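Local coordinates for periplasmic solute binding protein (Pectobacterium atrosepticum, PDB 4RY1), which probably binds a sugar or related solute in the periplasm and delivers it to an ABC-type importer, at residues Arg63-Trp66 against Asn67-Pro70; Asn403-Leu406 against Lys407-Ile410. All blocks are in the same frame, centred on the assembly; numbering follows the deposited sequence.

Contact 1. Residues Arg63-Trp66 against Asn67-Pro70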
loop_
_atom_site.group_PDB
_atom_site.type_symbol
_atom_site.label_atom_id
_atom_site.label_comp_id
_atom_site.label_asym_id
_atom_site.label_seq_id
_atom_site.Cartn_x
_atom_site.Cartn_y
_atom_site.Cartn_z
ATOM N N ARG A 63 -0.938 10.757 -10.973
ATOM C CA ARG A 63 -0.707 9.592 -10.108
ATOM C C ARG A 63 -2.017 9.310 -9.356
ATOM O O ARG A 63 -2.626 10.229 -8.821
ATOM C CB ARG A 63 0.413 9.815 -9.114
ATOM C CG ARG A 63 0.880 8.564 -8.382
ATOM C CD ARG A 63 1.762 8.916 -7.198
ATOM N NE ARG A 63 2.162 7.746 -6.417
ATOM C CZ ARG A 63 3.364 7.176 -6.443
ATOM N NH1 ARG A 63 4.312 7.653 -7.229
ATOM N NH2 ARG A 63 3.588 6.125 -5.654
ATOM N N ILE A 64 -2.428 8.051 -9.338
ATOM C CA ILE A 64 -3.610 7.642 -8.620
ATOM C C ILE A 64 -3.340 6.334 -7.894
ATOM O O ILE A 64 -2.477 5.557 -8.293
ATOM C CB ILE A 64 -4.841 7.477 -9.520
ATOM C CG1 ILE A 64 -4.610 6.409 -10.592
ATOM C CG2 ILE A 64 -5.275 8.811 -10.129
ATOM C CD1 ILE A 64 -5.883 6.007 -11.316
ATOM N N ASP A 65 -4.037 6.118 -6.795
ATOM C CA ASP A 65 -4.044 4.824 -6.141
ATOM C C ASP A 65 -5.013 3.880 -6.863
ATOM O O ASP A 65 -6.093 4.288 -7.320
ATOM C CB ASP A 65 -4.385 4.962 -4.647
ATOM C CG ASP A 65 -3.214 4.658 -3.697
ATOM O OD1 ASP A 65 -2.091 4.299 -4.104
ATOM O OD2 ASP A 65 -3.431 4.802 -2.491
ATOM N N TRP A 66 -4.636 2.602 -6.927
ATOM C CA TRP A 66 -5.485 1.565 -7.546
ATOM C C TRP A 66 -6.878 1.501 -6.925
ATOM O O TRP A 66 -7.889 1.291 -7.611
ATOM C CB TRP A 66 -4.766 0.219 -7.461
ATOM C CG TRP A 66 -5.578 -0.996 -7.726
ATOM C CD1 TRP A 66 -5.889 -1.529 -8.939
ATOM C CD2 TRP A 66 -6.114 -1.870 -6.743
ATOM N NE1 TRP A 66 -6.619 -2.681 -8.762
ATOM C CE2 TRP A 66 -6.751 -2.912 -7.418
ATOM C CE3 TRP A 66 -6.106 -1.875 -5.343
ATOM C CZ2 TRP A 66 -7.371 -3.953 -6.746
ATOM C CZ3 TRP A 66 -6.719 -2.907 -4.683
ATOM C CH2 TRP A 66 -7.341 -3.928 -5.383
ATOM N N ASN A 67 -6.936 1.683 -5.624
ATOM C CA ASN A 67 -8.205 1.583 -4.913
ATOM C C ASN A 67 -9.109 2.787 -5.104
ATOM O O ASN A 67 -10.231 2.790 -4.575
ATOM C CB ASN A 67 -7.923 1.308 -3.450
ATOM C CG ASN A 67 -6.827 2.166 -2.915
ATOM O OD1 ASN A 67 -5.641 2.020 -3.307
ATOM N ND2 ASN A 67 -7.174 3.054 -2.033
ATOM N N TRP A 68 -8.659 3.763 -5.899
ATOM C CA TRP A 68 -9.506 4.892 -6.307
ATOM C C TRP A 68 -10.259 4.617 -7.596
ATOM O O TRP A 68 -11.129 5.411 -7.990
ATOM C CB TRP A 68 -8.731 6.194 -6.463
ATOM C CG TRP A 68 -7.977 6.623 -5.255
ATOM C CD1 TRP A 68 -8.082 6.144 -3.972
ATOM C CD2 TRP A 68 -6.952 7.603 -5.233
ATOM N NE1 TRP A 68 -7.184 6.777 -3.163
ATOM C CE2 TRP A 68 -6.493 7.697 -3.906
ATOM C CE3 TRP A 68 -6.392 8.447 -6.206
ATOM C CZ2 TRP A 68 -5.470 8.570 -3.531
ATOM C CZ3 TRP A 68 -5.387 9.328 -5.822
ATOM C CH2 TRP A 68 -4.928 9.367 -4.507
ATOM N N LEU A 69 -9.960 3.512 -8.259
ATOM C CA LEU A 69 -10.640 3.203 -9.512
ATOM C C LEU A 69 -12.156 2.984 -9.351
ATOM O O LEU A 69 -12.917 3.365 -10.241
ATOM C CB LEU A 69 -9.978 2.052 -10.267
ATOM C CG LEU A 69 -8.608 2.365 -10.859
ATOM C CD1 LEU A 69 -8.080 1.142 -11.592
ATOM C CD2 LEU A 69 -8.654 3.554 -11.804
ATOM N N PRO A 70 -12.618 2.388 -8.225
ATOM C CA PRO A 70 -14.102 2.343 -8.095
ATOM C C PRO A 70 -14.776 3.721 -8.127
ATOM O O PRO A 70 -15.743 3.927 -8.862
ATOM C CB PRO A 70 -14.312 1.597 -6.779
ATOM C CG PRO A 70 -13.111 0.701 -6.729
ATOM C CD PRO A 70 -11.966 1.558 -7.198
HETATM O O HOH W 1 -5.542 4.987 -0.892
#
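Where strand 61-64 gives way to helix 69-74, the chain turns tightly and the side chain of Asp65 comes to lie over the indole of Trp68. CB of Asp65 sits 3.6 Å from the centroid of the five-membered ring of Trp68 and 13° off the ring normal, which meets the geometry of a CH-pi contact over the face. The backbone N of Asp65 covers the same ring system, while CB of Ile64 packs 3.8 Å from CE3 of Trp68. Two backbone bonds tighten the turn: Trp68 N to Asp65 O at 3.0 Å and Leu69 N to Trp66 O at 3.1 Å. Such a beta-to-alpha junction, here at the C-terminal end of strand 61-64, which runs parallel to 3-10, commonly lines the ligand cleft in periplasmic binding proteins; Asp65 OD1 is hydrogen-bonded to a bound glycerol, probably from the crystallisation liquor. The side chains of Asp65 and Asn67 run alongside each other in one direction, with the Asp65 carboxylate and Asn67 amide planes 51° apart. One water joins them, donating to Asp65 OD2 at 2.7 Å and accepting from Asn67 ND2 at 2.8 Å, with a weak third bond from Trp68 NE1. With chi1 at 44°, Asn67 folds its amide back beside Asp65, and its OD1 accepts from Lys285. CD1 of Ile64 meets CD2 of Leu69 at 3.7 Å, the two side chains roughly perpendicular, with Leu289 of strand 284-292 against both.

Contact 2. Residues Asn403-Leu406 against Lys407-Ile410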
loop_
_atom_site.group_PDB
_atom_site.type_symbol
_atom_site.label_atom_id
_atom_site.label_comp_id
_atom_site.label_asym_id
_atom_site.label_seq_id
_atom_site.Cartn_x
_atom_site.Cartn_y
_atom_site.Cartn_z
ATOM N N ASN A 403 -21.628 -3.078 5.830
ATOM C CA ASN A 403 -22.540 -3.465 4.746
ATOM C C ASN A 403 -23.312 -2.265 4.178
ATOM O O ASN A 403 -23.494 -2.174 2.961
ATOM C CB ASN A 403 -23.472 -4.593 5.173
ATOM C CG ASN A 403 -22.795 -5.956 5.123
ATOM O OD1 ASN A 403 -21.769 -6.130 4.448
ATOM N ND2 ASN A 403 -23.364 -6.935 5.822
ATOM N N ARG A 404 -23.728 -1.337 5.040
ATOM C CA ARG A 404 -24.321 -0.065 4.566
ATOM C C ARG A 404 -23.344 0.705 3.676
ATOM O O ARG A 404 -23.725 1.194 2.634
ATOM C CB ARG A 404 -24.820 0.830 5.715
ATOM C CG ARG A 404 -26.005 0.237 6.488
ATOM C CD ARG A 404 -26.524 1.150 7.592
ATOM N NE ARG A 404 -25.718 1.173 8.820
ATOM C CZ ARG A 404 -25.743 0.245 9.777
ATOM N NH1 ARG A 404 -26.507 -0.836 9.664
ATOM N NH2 ARG A 404 -24.980 0.390 10.857
ATOM N N ILE A 405 -22.089 0.803 4.102
ATOM C CA ILE A 405 -21.066 1.525 3.324
ATOM C C ILE A 405 -20.880 0.889 1.947
ATOM O O ILE A 405 -20.859 1.571 0.930
ATOM C CB ILE A 405 -19.713 1.566 4.061
ATOM C CG1 ILE A 405 -19.803 2.487 5.274
ATOM C CG2 ILE A 405 -18.592 2.037 3.127
ATOM C CD1 ILE A 405 -18.757 2.233 6.334
ATOM N N LEU A 406 -20.757 -0.434 1.937
ATOM C CA LEU A 406 -20.522 -1.181 0.694
ATOM C C LEU A 406 -21.677 -1.115 -0.295
ATOM O O LEU A 406 -21.466 -1.116 -1.498
ATOM C CB LEU A 406 -20.115 -2.626 0.995
ATOM C CG LEU A 406 -18.767 -2.786 1.724
ATOM C CD1 LEU A 406 -18.529 -4.251 2.023
ATOM C CD2 LEU A 406 -17.557 -2.249 0.953
ATOM N N LYS A 407 -22.899 -1.041 0.204
ATOM C CA LYS A 407 -24.041 -0.899 -0.705
ATOM C C LYS A 407 -24.025 0.442 -1.440
ATOM O O LYS A 407 -24.515 0.565 -2.555
ATOM C CB LYS A 407 -25.339 -1.108 0.058
ATOM C CG LYS A 407 -25.693 -2.582 0.098
ATOM C CD LYS A 407 -26.481 -2.943 -1.152
ATOM C CE LYS A 407 -26.478 -4.425 -1.484
ATOM N NZ LYS A 407 -27.038 -4.654 -2.850
ATOM N N ARG A 408 -23.435 1.437 -0.797
ATOM C CA ARG A 408 -23.195 2.737 -1.415
ATOM C C ARG A 408 -22.005 2.716 -2.371
ATOM O O ARG A 408 -22.069 3.252 -3.478
ATOM C CB ARG A 408 -22.994 3.814 -0.342
ATOM C CG ARG A 408 -24.241 4.637 -0.072
ATOM C CD ARG A 408 -23.967 5.822 0.834
ATOM N NE ARG A 408 -23.454 5.441 2.151
ATOM C CZ ARG A 408 -22.200 5.625 2.564
ATOM N NH1 ARG A 408 -21.294 6.169 1.756
ATOM N NH2 ARG A 408 -21.842 5.238 3.785
ATOM N N ALA A 409 -20.920 2.099 -1.917
ATOM C CA ALA A 409 -19.632 2.145 -2.623
ATOM C C ALA A 409 -19.554 1.213 -3.831
ATOM O O ALA A 409 -18.940 1.533 -4.847
ATOM C CB ALA A 409 -18.506 1.808 -1.655
ATOM N N ILE A 410 -20.146 0.038 -3.693
ATOM C CA ILE A 410 -20.082 -0.985 -4.743
ATOM C C ILE A 410 -21.334 -1.015 -5.594
ATOM O O ILE A 410 -22.449 -1.127 -5.069
ATOM C CB ILE A 410 -19.971 -2.395 -4.160
ATOM C CG1 ILE A 410 -18.829 -2.456 -3.154
ATOM C CG2 ILE A 410 -19.849 -3.418 -5.293
ATOM C CD1 ILE A 410 -18.572 -3.822 -2.565
#
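Successive i to i+4 backbone bonds carry the last turns of helix 391-409, from Lys407 N to Asn403 O at 3.0 Å, Ala409 N to Ile405 O at 2.9 Å and Ile410 N to Leu406 O at 2.8 Å. Between them the bond from Arg408 N to Arg404 O is stretched to 3.5 Å and weak, and the same N-H makes a second weak bond to Ile405 O, so its hydrogen is shared. Ile410 has already left helical phi/psi, yet its N-H still closes the final turn with an N-H...O angle of 160°. Leu406 and Ile410 run alongside each other in one direction, with CD2 of Leu406 4.0 Å from CD1 of Ile410; both also touch Ile188. Ile410 CG1 rests 3.4 Å from Leu406 O, close to the carbonyl that receives its N-H. On another flank the guanidinium of Arg408 doubles back over Ile405: the bend at chi3 (-60°) returns NH2 to within 3.7 Å of Ile405 CG1, and CA of Ile405 lies over one face of the group. NH1 of Arg408 forms a salt bridge with Glu372, which would hold the guanidinium near helix 371-385. Lys407 bends at chi2 and its NZ is hydrogen-bonded to Gln193 OE1. The arrangement is that of an amphipathic C-terminal helix end, with Ile405 and Leu406 packed against helix 371-385 and the charged ends of Lys407 and Arg408 reaching neighbouring polar groups.

Contact 1 and contact 2 are separated by more than 300 residues of sequence, and their centres are 18 Å apart. Their nearest atoms come within about 5 Å without touching. The loop residue Phe367 spans the interval, meeting Pro70 of contact 1 and Ile410 of contact 2. Their surroundings differ: contact 1 is mostly buried and contact 2 only partly, and the centre of contact 1 lies about 11 Å, that of contact 2 about 22 Å, from the centre of the chain. The bound glycerol about 3 Å from the Asp65 side chain, and the acetate about 4 Å from that of Arg63, both probably from the crystallisation liquor, suggest that contact 1 borders a pocket, consistent with the solute cleft of this family.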